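Local coordinates for protein phosphoserine phosphatase (Homo sapiens, PDB 6HYY) that catalyses the hydrolysis of O-phosphoserine to serine and phosphate, a reaction of a magnesium-binding enzyme of the haloacid dehalogenase-like hydrolase family, at residues V101-G106 / S110-V115; T44-G49 / L58-A63; R88-R93 / T210-L215; T178-C183 / D203-Y208. One frame throughout, in Å; residues are numbered along the deposited sequence.

Along the chain the contacts come as interaction 2, then interaction 3, which closes last and spans both interaction 1 and interaction 4. Interactions 1 and 4 reach the same mixed sheet, centres about 20 Å apart, the first on strand 100-105 next to strand 12-16, the other at edge strand 207-209. Helix 87-96 of interaction 3 leads into strand 100-105. Interaction 2 lies among the helices between strands 12-16 and 100-105, about 29 Å centre to centre from interaction 3, across the middle of the chain. Interactions 2 and 4 touch and share a phosphate ion; with interaction 1, which holds serine, they approach the active site from probable cap, post-metal helix and sheet, while interaction 3 packs the core elsewhere.

Interaction 1 of 4, residues V101-G106 / S110-V115; sequences VFLISG and SIVEHV. With SER (serine), chain E.
Ser105 and Val112 bring their CA atoms within 7.7 Å where strand 101-105 faces helix 110-115. The segment axes approach to 9.9 Å and run roughly antiparallel, at 154°, because the chain leaves the strand, turns a corner at Gly106 and comes back along the helix. Leu103 and Val112 point toward each other and slide past in opposite directions, Leu103 CD1 resting 4.0 Å from Val112 CG1. The same methyl lies 4.1 Å from Val115 CG1, one helical turn further on, so one leucine branch serves two valines whose short, branched side chains suit a close helix-to-sheet interface. This is the strand and helix of a beta-alpha-beta unit that goes on to strand 126-133, in the Rossmann-like core of the haloacid dehalogenase family, where a serine or threonine at this strand end constitutes motif II. Ser105 divides its side chain between two tasks. Its CB packs 3.9 Å from Val112 CG2, whereas OG, swung opposite the backbone N (chi1 -174°), accepts from Gly107 N and lies 3.0 Å from the OG of the bound serine. Gly106 lets the ligand sit against the backbone, since a CB there would run into its carboxylate oxygen OXT. The bound serine is held further by Asp16, Asp18 and Lys154, and Val17 covers Leu103, Ser105 and Val112 from helix 17-21.

Interaction 2 of 4, residues T44-G49 / L58-A63; sequences TRRAMG and LTERLA. With PO4 (phosphate ion), chain C.
Thr44 and Arg61 join the two segments through a single hydrogen bond: Arg61 NH1 donates to Thr44 OG1 at 3.0 Å, with an angle of 152° at the hydrogen. The oxygen lies at the guanidinium edge, close to its plane. A bend in the arginine chain (chi3 -73°) carries the flat group to the threonine, and the side chains cross at about a right angle. Both have further partners: Thr44 OG1 has Asp28 OD1 as its main one, with Val40 O also in bonding range, while Arg61 NE reaches back to Ala57 O. Ala47 CB lies 4.5 Å from Arg61 NH2, its small side chain letting the guanidinium come near. Closer to solvent, Arg46 NH1 and Glu60 OE2 attract only through charge, at 4.1 Å, the oxygen lying well off the guanidinium plane. Beyond the helix end, Gly49 N gives its hydrogen to phosphate O4 at 2.8 Å, its positive phi (66°) suiting a residue without a side chain. Among the helices inserted between strands 12-16 and 100-105, consistent with a helical cap of this family, Arg61 packs on Ile27 of helix 26-33 and on Val40 and Met43, while Leu58 and Leu62 turn to Phe142 of strand 139-142.

Interaction 3 of 4, residues R88-R93 / T210-L215; sequences RELVSR and TDFVEL
A small buried apolar cluster, Leu90 with Phe212 and Leu215, joins helix 87-96 to the turn that follows edge strand 207-209. Leu90 CD2 meets both partners, coming to 3.6 Å from Phe212 CD1 and 4.0 Å from Leu215 CD1, while Leu90 CD1 rests 3.9 Å from Leu215 CB. The fork is brought to this spot by a leucine chain that runs opposite the backbone N (chi1 179°), reaching out from the helix, and it meets the phenylalanine chain at about a right angle. A branched residue is well suited to filling the corner between a ring and another leucine, all three being buried and apolar. The turn is shaped by its own acidic residues. Asp211 OD1 accepts from Val213 N at 3.0 Å, nearly straight at 174°, which makes an Asx turn, although the donor stands well out of the carboxylate plane. Glu214 OE2 takes Thr210 N at 3.0 Å, again from a donor tilted off the plane, so two side chains tie the backbone on either side of Phe212. The Phe212 ring also stacks on Phe192, and Phe7 of helix 2-8 reaches Leu90 and Leu215. Helix 87-96 thus packs against the turn after strand 207-209, with Phe15 of strand 12-16 touching both Leu90 and Phe212, in the Rossmann-like core of the haloacid dehalogenase family.

Interaction 4 of 4, residues T178-C183 / D203-Y208; sequences TDMEAC and DNAKWY. With PO4 (phosphate ion), chain C.
Met180 ends helix 177-180, which follows the magnesium ligand Asp175 in what corresponds to motif IV of the family, and it meets Asn204 and Ala205 before edge strand 207-209. The contact is made by the sulfur alone: Met180 SD lies 4.3 Å from Ala205 N, 4.4 Å from Ala205 CB and 4.4 Å from Asn204 CB. The long, unbranched chain, CG anti to the backbone N (chi1 -164°), carries SD toward Ala205, whose small side chain lets it approach the backbone, and Phe189 of strand 188-192 touches both. Asn204 turns its amide elsewhere, ND2 being hydrogen-bonded to Gln200 O. After Met180 the chain leaves the helix in a type I turn to Cys183. At the helix's other end Thr178 holds the phosphate: its N donates to O2 at 2.9 Å and its OG1 to the same oxygen at 2.7 Å. Placing OG1 between the backbone N and the carbonyl carbon (chi1 66°) is what lets both donors converge. Lys154 is linked to Thr178 OG1 and forms a salt bridge with Asp179. Convergent donors at a helix start would probably stabilise the anion, whereas the methionine contact is loose van der Waals, with no hydrogen bond across the segments.

Interaction 1 of 4, residues V101-G106 / S110-V115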
loop_
_atom_site.group_PDB
_atom_site.type_symbol
_atom_site.label_atom_id
_atom_site.label_comp_id
_atom_site.label_asym_id
_atom_site.label_seq_id
_atom_site.Cartn_x
_atom_site.Cartn_y
_atom_site.Cartn_z
ATOM N N VAL A 101 12.680 2.217 3.534
ATOM C CA VAL A 101 11.293 2.494 3.167
ATOM C C VAL A 101 10.731 1.320 2.381
ATOM O O VAL A 101 11.361 0.833 1.433
ATOM C CB VAL A 101 11.202 3.803 2.372
ATOM C CG1 VAL A 101 9.744 4.075 1.947
ATOM C CG2 VAL A 101 11.752 4.969 3.209
ATOM N N PHE A 102 9.523 0.881 2.754
ATOM C CA PHE A 102 8.891 -0.284 2.154
ATOM C C PHE A 102 7.501 0.103 1.691
ATOM O O PHE A 102 6.892 1.010 2.250
ATOM C CB PHE A 102 8.773 -1.476 3.139
ATOM C CG PHE A 102 10.101 -1.967 3.640
ATOM C CD1 PHE A 102 10.697 -1.372 4.732
ATOM C CD2 PHE A 102 10.743 -3.019 3.012
ATOM C CE1 PHE A 102 11.949 -1.811 5.191
ATOM C CE2 PHE A 102 12.008 -3.449 3.441
ATOM C CZ PHE A 102 12.591 -2.853 4.544
ATOM N N LEU A 103 7.021 -0.597 0.665
ATOM C CA LEU A 103 5.648 -0.481 0.207
ATOM C C LEU A 103 4.945 -1.806 0.444
ATOM O O LEU A 103 5.474 -2.864 0.082
ATOM C CB LEU A 103 5.595 -0.113 -1.279
ATOM C CG LEU A 103 6.253 1.194 -1.728
ATOM C CD1 LEU A 103 5.942 1.434 -3.219
ATOM C CD2 LEU A 103 5.772 2.364 -0.885
ATOM N N ILE A 104 3.760 -1.755 1.050
ATOM C CA ILE A 104 2.978 -2.957 1.324
ATOM C C ILE A 104 1.593 -2.766 0.728
ATOM O O ILE A 104 0.954 -1.729 0.947
ATOM C CB ILE A 104 2.872 -3.269 2.834
ATOM C CG1 ILE A 104 4.258 -3.286 3.471
ATOM C CG2 ILE A 104 2.165 -4.614 3.032
ATOM C CD1 ILE A 104 4.226 -3.475 4.982
ATOM N N SER A 105 1.134 -3.752 -0.034
ATOM C CA SER A 105 -0.140 -3.571 -0.713
ATOM C C SER A 105 -0.849 -4.902 -0.913
ATOM O O SER A 105 -0.218 -5.926 -1.171
ATOM C CB SER A 105 0.073 -2.895 -2.062
ATOM O OG SER A 105 -1.190 -2.594 -2.637
ATOM N N GLY A 106 -2.180 -4.863 -0.808
ATOM C CA GLY A 106 -3.035 -5.925 -1.313
ATOM C C GLY A 106 -3.262 -5.877 -2.812
ATOM O O GLY A 106 -3.882 -6.791 -3.367
ATOM N N SER A 110 3.074 -5.850 -10.221
ATOM C CA SER A 110 3.283 -5.164 -11.493
ATOM C C SER A 110 3.111 -3.659 -11.329
ATOM O O SER A 110 4.002 -2.871 -11.676
ATOM C CB SER A 110 2.313 -5.706 -12.546
ATOM O OG SER A 110 0.992 -5.710 -12.056
ATOM N N ILE A 111 1.992 -3.259 -10.734
ATOM C CA ILE A 111 1.689 -1.846 -10.558
ATOM C C ILE A 111 2.529 -1.247 -9.433
ATOM O O ILE A 111 3.072 -0.144 -9.565
ATOM C CB ILE A 111 0.187 -1.663 -10.306
ATOM C CG1 ILE A 111 -0.636 -2.318 -11.427
ATOM C CG2 ILE A 111 -0.141 -0.180 -10.162
ATOM C CD1 ILE A 111 -2.103 -2.485 -11.085
ATOM N N VAL A 112 2.670 -1.968 -8.318
ATOM C CA VAL A 112 3.375 -1.389 -7.173
ATOM C C VAL A 112 4.872 -1.227 -7.457
ATOM O O VAL A 112 5.517 -0.302 -6.940
ATOM C CB VAL A 112 3.128 -2.236 -5.908
ATOM C CG1 VAL A 112 3.916 -1.664 -4.720
ATOM C CG2 VAL A 112 1.636 -2.284 -5.572
ATOM N N GLU A 113 5.458 -2.112 -8.270
ATOM C CA GLU A 113 6.856 -1.927 -8.640
ATOM C C GLU A 113 7.045 -0.691 -9.507
ATOM O O GLU A 113 8.084 -0.032 -9.415
ATOM C CB GLU A 113 7.390 -3.170 -9.355
ATOM C CG GLU A 113 7.718 -4.322 -8.402
ATOM C CD GLU A 113 8.542 -5.418 -9.052
ATOM O OE1 GLU A 113 8.701 -5.405 -10.287
ATOM O OE2 GLU A 113 9.036 -6.299 -8.317
ATOM N N HIS A 114 6.058 -0.369 -10.352
ATOM C CA HIS A 114 6.081 0.887 -11.096
ATOM C C HIS A 114 6.081 2.083 -10.144
ATOM O O HIS A 114 6.876 3.017 -10.296
ATOM C CB HIS A 114 4.882 0.933 -12.048
ATOM C CG HIS A 114 4.625 2.281 -12.647
ATOM N ND1 HIS A 114 5.329 2.763 -13.730
ATOM C CD2 HIS A 114 3.738 3.248 -12.312
ATOM C CE1 HIS A 114 4.888 3.971 -14.035
ATOM N NE2 HIS A 114 3.926 4.288 -13.187
ATOM N N VAL A 115 5.218 2.043 -9.124
ATOM C CA VAL A 115 5.175 3.110 -8.126
ATOM C C VAL A 115 6.505 3.194 -7.382
ATOM O O VAL A 115 7.066 4.280 -7.205
ATOM C CB VAL A 115 3.994 2.880 -7.165
ATOM C CG1 VAL A 115 4.040 3.836 -5.989
ATOM C CG2 VAL A 115 2.685 3.010 -7.904
HETATM N N SER E . -5.135 -2.622 -1.642
HETATM C CA SER E . -3.974 -2.488 -0.770
HETATM C C SER E . -4.278 -3.081 0.599
HETATM O O SER E . -4.062 -2.403 1.599
HETATM C CB SER E . -3.579 -1.037 -0.603
HETATM O OG SER E . -2.197 -0.846 -0.406
HETATM O OXT SER E . -4.766 -4.205 0.753
#

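Interaction 2 of 4, residues T44-G49 / L58-A63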
loop_
_atom_site.group_PDB
_atom_site.type_symbol
_atom_site.label_atom_id
_atom_site.label_comp_id
_atom_site.label_asym_id
_atom_site.label_seq_id
_atom_site.Cartn_x
_atom_site.Cartn_y
_atom_site.Cartn_z
ATOM N N THR A 44 -14.560 -3.685 -3.392
ATOM C CA THR A 44 -13.417 -3.171 -2.646
ATOM C C THR A 44 -13.869 -2.469 -1.371
ATOM O O THR A 44 -13.297 -2.679 -0.292
ATOM C CB THR A 44 -12.610 -2.232 -3.538
ATOM O OG1 THR A 44 -12.131 -2.968 -4.674
ATOM C CG2 THR A 44 -11.436 -1.637 -2.774
ATOM N N ARG A 45 -14.894 -1.621 -1.479
ATOM C CA ARG A 45 -15.484 -1.018 -0.287
ATOM C C ARG A 45 -16.010 -2.087 0.658
ATOM O O ARG A 45 -15.875 -1.971 1.882
ATOM C CB ARG A 45 -16.612 -0.069 -0.687
ATOM C CG ARG A 45 -16.143 1.253 -1.267
ATOM C CD ARG A 45 -17.249 2.299 -1.192
ATOM N NE ARG A 45 -18.234 2.133 -2.259
ATOM C CZ ARG A 45 -18.010 2.405 -3.540
ATOM N NH1 ARG A 45 -16.831 2.873 -3.939
ATOM N NH2 ARG A 45 -18.976 2.216 -4.429
ATOM N N ARG A 46 -16.605 -3.144 0.098
ATOM C CA ARG A 46 -17.176 -4.225 0.894
ATOM C C ARG A 46 -16.121 -4.941 1.729
ATOM O O ARG A 46 -16.415 -5.399 2.840
ATOM C CB ARG A 46 -17.883 -5.201 -0.051
ATOM C CG ARG A 46 -18.578 -6.389 0.586
ATOM C CD ARG A 46 -19.275 -7.200 -0.503
ATOM N NE ARG A 46 -19.792 -8.476 -0.022
ATOM C CZ ARG A 46 -19.077 -9.595 0.051
ATOM N NH1 ARG A 46 -17.803 -9.600 -0.320
ATOM N NH2 ARG A 46 -19.640 -10.711 0.497
ATOM N N ALA A 47 -14.894 -5.039 1.226
ATOM C CA ALA A 47 -13.844 -5.789 1.901
ATOM C C ALA A 47 -13.075 -4.966 2.928
ATOM O O ALA A 47 -12.204 -5.518 3.609
ATOM C CB ALA A 47 -12.867 -6.369 0.870
ATOM N N MET A 48 -13.380 -3.675 3.063
ATOM C CA MET A 48 -12.627 -2.809 3.963
ATOM C C MET A 48 -12.631 -3.354 5.387
ATOM O O MET A 48 -13.625 -3.917 5.855
ATOM C CB MET A 48 -13.206 -1.396 3.940
ATOM C CG MET A 48 -12.712 -0.560 2.783
ATOM S SD MET A 48 -13.641 0.973 2.607
ATOM C CE MET A 48 -13.654 1.607 4.279
ATOM N N GLY A 49 -11.501 -3.180 6.078
ATOM C CA GLY A 49 -11.327 -3.784 7.375
ATOM C C GLY A 49 -11.276 -5.299 7.238
ATOM O O GLY A 49 -10.959 -5.852 6.182
ATOM N N LEU A 58 -10.462 -10.940 -2.915
ATOM C CA LEU A 58 -9.542 -10.749 -4.027
ATOM C C LEU A 58 -9.884 -11.679 -5.187
ATOM O O LEU A 58 -9.917 -11.253 -6.349
ATOM C CB LEU A 58 -8.101 -10.979 -3.556
ATOM C CG LEU A 58 -7.016 -10.612 -4.567
ATOM C CD1 LEU A 58 -7.139 -9.154 -4.972
ATOM C CD2 LEU A 58 -5.625 -10.917 -4.014
ATOM N N THR A 59 -10.120 -12.959 -4.889
ATOM C CA THR A 59 -10.468 -13.919 -5.934
ATOM C C THR A 59 -11.705 -13.473 -6.698
ATOM O O THR A 59 -11.733 -13.504 -7.936
ATOM C CB THR A 59 -10.694 -15.298 -5.314
ATOM O OG1 THR A 59 -9.510 -15.711 -4.626
ATOM C CG2 THR A 59 -11.028 -16.320 -6.394
ATOM N N GLU A 60 -12.735 -13.026 -5.973
ATOM C CA GLU A 60 -13.993 -12.655 -6.617
ATOM C C GLU A 60 -13.844 -11.421 -7.497
ATOM O O GLU A 60 -14.456 -11.344 -8.567
ATOM C CB GLU A 60 -15.072 -12.428 -5.562
ATOM C CG GLU A 60 -15.404 -13.659 -4.755
ATOM C CD GLU A 60 -16.157 -13.317 -3.488
ATOM O OE1 GLU A 60 -16.645 -14.246 -2.810
ATOM O OE2 GLU A 60 -16.259 -12.113 -3.173
ATOM N N ARG A 61 -13.058 -10.432 -7.061
ATOM C CA ARG A 61 -12.868 -9.250 -7.893
ATOM C C ARG A 61 -12.086 -9.597 -9.151
ATOM O O ARG A 61 -12.437 -9.161 -10.251
ATOM C CB ARG A 61 -12.152 -8.150 -7.104
ATOM C CG ARG A 61 -13.044 -7.380 -6.140
ATOM C CD ARG A 61 -12.238 -6.421 -5.262
ATOM N NE ARG A 61 -11.469 -7.120 -4.233
ATOM C CZ ARG A 61 -10.671 -6.508 -3.359
ATOM N NH1 ARG A 61 -10.539 -5.188 -3.396
ATOM N NH2 ARG A 61 -9.998 -7.206 -2.454
ATOM N N LEU A 62 -11.023 -10.397 -9.005
ATOM C CA LEU A 62 -10.243 -10.791 -10.169
ATOM C C LEU A 62 -11.048 -11.687 -11.105
ATOM O O LEU A 62 -10.844 -11.644 -12.328
ATOM C CB LEU A 62 -8.955 -11.479 -9.717
ATOM C CG LEU A 62 -7.907 -10.500 -9.168
ATOM C CD1 LEU A 62 -6.773 -11.251 -8.484
ATOM C CD2 LEU A 62 -7.372 -9.605 -10.268
ATOM N N ALA A 63 -11.975 -12.478 -10.561
ATOM C CA ALA A 63 -12.840 -13.286 -11.416
ATOM C C ALA A 63 -13.703 -12.413 -12.323
ATOM O O ALA A 63 -14.001 -12.805 -13.458
ATOM C CB ALA A 63 -13.711 -14.210 -10.561
HETATM P P PO4 C . -8.719 -1.115 4.470
HETATM O O1 PO4 C . -8.031 -0.905 3.146
HETATM O O2 PO4 C . -7.745 -0.897 5.593
HETATM O O3 PO4 C . -9.881 -0.157 4.589
HETATM O O4 PO4 C . -9.283 -2.517 4.533
#

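Interaction 3 of 4, residues R88-R93 / T210-L215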
loop_
_atom_site.group_PDB
_atom_site.type_symbol
_atom_site.label_atom_id
_atom_site.label_comp_id
_atom_site.label_asym_id
_atom_site.label_seq_id
_atom_site.Cartn_x
_atom_site.Cartn_y
_atom_site.Cartn_z
ATOM N N ARG A 88 6.753 11.962 -2.838
ATOM C CA ARG A 88 8.107 11.917 -3.400
ATOM C C ARG A 88 9.107 12.606 -2.477
ATOM O O ARG A 88 10.197 12.077 -2.201
ATOM C CB ARG A 88 8.150 12.592 -4.773
ATOM C CG ARG A 88 7.473 11.858 -5.901
ATOM C CD ARG A 88 7.577 12.735 -7.181
ATOM N NE ARG A 88 6.740 12.243 -8.270
ATOM C CZ ARG A 88 5.424 12.476 -8.391
ATOM N NH1 ARG A 88 4.752 13.224 -7.506
ATOM N NH2 ARG A 88 4.768 11.955 -9.418
ATOM N N GLU A 89 8.761 13.805 -1.997
ATOM C CA GLU A 89 9.653 14.549 -1.116
ATOM C C GLU A 89 9.862 13.808 0.200
ATOM O O GLU A 89 10.985 13.746 0.709
ATOM C CB GLU A 89 9.100 15.956 -0.868
ATOM C CG GLU A 89 10.095 16.837 -0.141
ATOM C CD GLU A 89 9.602 18.256 0.061
ATOM O OE1 GLU A 89 8.501 18.587 -0.426
ATOM O OE2 GLU A 89 10.325 19.032 0.712
ATOM N N LEU A 90 8.789 13.241 0.759
ATOM C CA LEU A 90 8.889 12.521 2.030
ATOM C C LEU A 90 9.787 11.297 1.906
ATOM O O LEU A 90 10.669 11.085 2.751
ATOM C CB LEU A 90 7.500 12.122 2.525
ATOM C CG LEU A 90 7.488 11.339 3.845
ATOM C CD1 LEU A 90 8.098 12.163 4.970
ATOM C CD2 LEU A 90 6.069 10.952 4.196
ATOM N N VAL A 91 9.571 10.467 0.878
ATOM C CA VAL A 91 10.444 9.297 0.716
ATOM C C VAL A 91 11.881 9.744 0.496
ATOM O O VAL A 91 12.821 9.139 1.027
ATOM C CB VAL A 91 9.960 8.382 -0.422
ATOM C CG1 VAL A 91 10.995 7.288 -0.692
ATOM C CG2 VAL A 91 8.621 7.731 -0.074
ATOM N N SER A 92 12.078 10.818 -0.267
ATOM C CA SER A 92 13.423 11.338 -0.492
ATOM C C SER A 92 14.096 11.715 0.821
ATOM O O SER A 92 15.262 11.363 1.049
ATOM C CB SER A 92 13.355 12.547 -1.427
ATOM O OG SER A 92 13.001 12.141 -2.730
ATOM N N ARG A 93 13.385 12.439 1.699
ATOM C CA ARG A 93 13.978 12.820 2.979
ATOM C C ARG A 93 14.256 11.607 3.854
ATOM O O ARG A 93 15.286 11.564 4.542
ATOM C CB ARG A 93 13.078 13.798 3.737
ATOM C CG ARG A 93 12.879 15.134 3.008
ATOM C CD ARG A 93 14.151 15.992 2.943
ATOM N NE ARG A 93 15.055 15.651 1.830
ATOM C CZ ARG A 93 14.784 15.762 0.524
ATOM N NH1 ARG A 93 13.619 16.205 0.084
ATOM N NH2 ARG A 93 15.703 15.400 -0.359
ATOM N N THR A 210 -3.179 14.603 7.501
ATOM C CA THR A 210 -3.898 14.715 6.237
ATOM C C THR A 210 -3.038 15.266 5.114
ATOM O O THR A 210 -3.541 15.458 4.001
ATOM C CB THR A 210 -5.149 15.600 6.382
ATOM O OG1 THR A 210 -4.801 16.823 7.042
ATOM C CG2 THR A 210 -6.229 14.880 7.178
ATOM N N ASP A 211 -1.765 15.535 5.366
ATOM C CA ASP A 211 -0.880 16.016 4.316
ATOM C C ASP A 211 0.529 15.576 4.677
ATOM O O ASP A 211 0.968 15.769 5.815
ATOM C CB ASP A 211 -0.975 17.538 4.170
ATOM C CG ASP A 211 -0.388 18.044 2.862
ATOM O OD1 ASP A 211 0.720 17.600 2.488
ATOM O OD2 ASP A 211 -1.041 18.885 2.206
ATOM N N PHE A 212 1.227 14.963 3.720
ATOM C CA PHE A 212 2.565 14.474 4.008
ATOM C C PHE A 212 3.521 15.601 4.406
ATOM O O PHE A 212 4.550 15.324 5.030
ATOM C CB PHE A 212 3.093 13.681 2.807
ATOM C CG PHE A 212 2.519 12.278 2.704
ATOM C CD1 PHE A 212 2.566 11.404 3.792
ATOM C CD2 PHE A 212 1.924 11.845 1.532
ATOM C CE1 PHE A 212 2.032 10.121 3.688
ATOM C CE2 PHE A 212 1.397 10.563 1.418
ATOM C CZ PHE A 212 1.445 9.698 2.496
ATOM N N VAL A 213 3.174 16.861 4.117
ATOM C CA VAL A 213 3.988 17.992 4.570
ATOM C C VAL A 213 4.168 17.975 6.085
ATOM O O VAL A 213 5.200 18.424 6.596
ATOM C CB VAL A 213 3.382 19.344 4.126
ATOM C CG1 VAL A 213 3.424 19.505 2.615
ATOM C CG2 VAL A 213 1.980 19.533 4.683
ATOM N N GLU A 214 3.173 17.482 6.829
ATOM C CA GLU A 214 3.256 17.550 8.285
ATOM C C GLU A 214 4.458 16.789 8.820
ATOM O O GLU A 214 5.036 17.182 9.840
ATOM C CB GLU A 214 1.969 17.025 8.916
ATOM C CG GLU A 214 0.737 17.782 8.477
ATOM C CD GLU A 214 -0.530 17.146 8.991
ATOM O OE1 GLU A 214 -0.583 16.852 10.202
ATOM O OE2 GLU A 214 -1.462 16.923 8.188
ATOM N N LEU A 215 4.848 15.703 8.158
ATOM C CA LEU A 215 6.093 15.037 8.517
ATOM C C LEU A 215 7.304 15.760 7.953
ATOM O O LEU A 215 8.410 15.603 8.486
ATOM C CB LEU A 215 6.061 13.587 8.032
ATOM C CG LEU A 215 4.837 12.837 8.542
ATOM C CD1 LEU A 215 4.730 11.462 7.911
ATOM C CD2 LEU A 215 4.901 12.734 10.061
#

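Interaction 4 of 4, residues T178-C183 / D203-Y208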
loop_
_atom_site.group_PDB
_atom_site.type_symbol
_atom_site.label_atom_id
_atom_site.label_comp_id
_atom_site.label_asym_id
_atom_site.label_seq_id
_atom_site.Cartn_x
_atom_site.Cartn_y
_atom_site.Cartn_z
ATOM N N THR A 178 -6.986 -1.800 8.218
ATOM C CA THR A 178 -5.988 -2.862 8.099
ATOM C C THR A 178 -4.577 -2.338 8.335
ATOM O O THR A 178 -3.714 -3.086 8.802
ATOM C CB THR A 178 -6.074 -3.561 6.743
ATOM O OG1 THR A 178 -5.705 -2.657 5.687
ATOM C CG2 THR A 178 -7.479 -4.097 6.515
ATOM N N ASP A 179 -4.325 -1.063 8.042
ATOM C CA ASP A 179 -3.035 -0.463 8.373
ATOM C C ASP A 179 -2.901 -0.243 9.875
ATOM O O ASP A 179 -1.863 -0.560 10.479
ATOM C CB ASP A 179 -2.886 0.856 7.604
ATOM C CG ASP A 179 -3.113 0.670 6.141
ATOM O OD1 ASP A 179 -2.362 -0.108 5.538
ATOM O OD2 ASP A 179 -4.055 1.278 5.580
ATOM N N MET A 180 -3.946 0.307 10.497
ATOM C CA MET A 180 -3.939 0.503 11.940
ATOM C C MET A 180 -3.727 -0.816 12.669
ATOM O O MET A 180 -3.017 -0.867 13.679
ATOM C CB MET A 180 -5.250 1.156 12.381
ATOM C CG MET A 180 -5.210 1.743 13.769
ATOM S SD MET A 180 -6.678 2.788 14.001
ATOM C CE MET A 180 -7.957 1.628 13.564
ATOM N N GLU A 181 -4.313 -1.896 12.160
ATOM C CA GLU A 181 -4.211 -3.207 12.794
ATOM C C GLU A 181 -2.869 -3.889 12.556
ATOM O O GLU A 181 -2.644 -4.972 13.099
ATOM C CB GLU A 181 -5.359 -4.097 12.315
ATOM C CG GLU A 181 -6.713 -3.628 12.842
ATOM C CD GLU A 181 -7.893 -4.346 12.213
ATOM O OE1 GLU A 181 -7.675 -5.283 11.413
ATOM O OE2 GLU A 181 -9.045 -3.946 12.507
ATOM N N ALA A 182 -1.970 -3.286 11.781
ATOM C CA ALA A 182 -0.614 -3.790 11.613
ATOM C C ALA A 182 0.327 -3.279 12.692
ATOM O O ALA A 182 1.523 -3.601 12.653
ATOM C CB ALA A 182 -0.071 -3.410 10.232
ATOM N N CYS A 183 -0.180 -2.475 13.625
ATOM C CA CYS A 183 0.556 -2.049 14.814
ATOM C C CYS A 183 -0.197 -2.566 16.033
ATOM O O CYS A 183 -1.244 -2.002 16.398
ATOM C CB CYS A 183 0.673 -0.528 14.861
ATOM S SG CYS A 183 1.421 0.142 16.343
ATOM N N ASP A 203 -10.535 8.740 14.289
ATOM C CA ASP A 203 -11.029 8.842 15.656
ATOM C C ASP A 203 -10.203 8.039 16.653
ATOM O O ASP A 203 -10.217 8.361 17.846
ATOM C CB ASP A 203 -12.486 8.378 15.731
ATOM C CG ASP A 203 -13.453 9.367 15.125
ATOM O OD1 ASP A 203 -13.070 10.526 14.855
ATOM O OD2 ASP A 203 -14.624 8.981 14.916
ATOM N N ASN A 204 -9.496 6.998 16.210
ATOM C CA ASN A 204 -8.857 6.079 17.141
ATOM C C ASN A 204 -7.339 6.022 17.054
ATOM O O ASN A 204 -6.711 5.452 17.954
ATOM C CB ASN A 204 -9.417 4.666 16.950
ATOM C CG ASN A 204 -10.850 4.559 17.405
ATOM O OD1 ASN A 204 -11.115 4.320 18.581
ATOM N ND2 ASN A 204 -11.786 4.767 16.483
ATOM N N ALA A 205 -6.733 6.572 16.015
ATOM C CA ALA A 205 -5.284 6.549 15.891
ATOM C C ALA A 205 -4.654 7.595 16.803
ATOM O O ALA A 205 -5.134 8.727 16.903
ATOM C CB ALA A 205 -4.870 6.802 14.440
ATOM N N LYS A 206 -3.560 7.214 17.470
ATOM C CA LYS A 206 -2.826 8.201 18.258
ATOM C C LYS A 206 -2.278 9.300 17.363
ATOM O O LYS A 206 -2.345 10.486 17.704
ATOM C CB LYS A 206 -1.691 7.530 19.034
ATOM C CG LYS A 206 -2.120 6.370 19.924
ATOM C CD LYS A 206 -0.905 5.609 20.451
ATOM C CE LYS A 206 -1.311 4.450 21.350
ATOM N NZ LYS A 206 -2.381 3.614 20.734
ATOM N N TRP A 207 -1.777 8.926 16.191
ATOM C CA TRP A 207 -1.139 9.841 15.259
ATOM C C TRP A 207 -1.913 9.822 13.954
ATOM O O TRP A 207 -2.222 8.747 13.434
ATOM C CB TRP A 207 0.320 9.442 15.004
ATOM C CG TRP A 207 1.099 9.162 16.250
ATOM C CD1 TRP A 207 1.449 7.938 16.745
ATOM C CD2 TRP A 207 1.629 10.131 17.158
ATOM N NE1 TRP A 207 2.175 8.087 17.906
ATOM C CE2 TRP A 207 2.295 9.425 18.182
ATOM C CE3 TRP A 207 1.599 11.525 17.209
ATOM C CZ2 TRP A 207 2.929 10.069 19.243
ATOM C CZ3 TRP A 207 2.235 12.164 18.265
ATOM C CH2 TRP A 207 2.886 11.435 19.264
ATOM N N TYR A 208 -2.236 11.006 13.433
ATOM C CA TYR A 208 -3.027 11.094 12.211
ATOM C C TYR A 208 -2.663 12.378 11.483
ATOM O O TYR A 208 -2.593 13.440 12.110
ATOM C CB TYR A 208 -4.529 11.076 12.513
ATOM C CG TYR A 208 -5.392 10.779 11.302
ATOM C CD1 TYR A 208 -5.647 9.464 10.903
ATOM C CD2 TYR A 208 -5.953 11.809 10.562
ATOM C CE1 TYR A 208 -6.439 9.188 9.807
ATOM C CE2 TYR A 208 -6.738 11.546 9.453
ATOM C CZ TYR A 208 -6.985 10.240 9.075
ATOM O OH TYR A 208 -7.774 9.965 7.978
HETATM P P PO4 C . -8.719 -1.115 4.470
HETATM O O1 PO4 C . -8.031 -0.905 3.146
HETATM O O2 PO4 C . -7.745 -0.897 5.593
HETATM O O3 PO4 C . -9.881 -0.157 4.589
HETATM O O4 PO4 C . -9.283 -2.517 4.533
#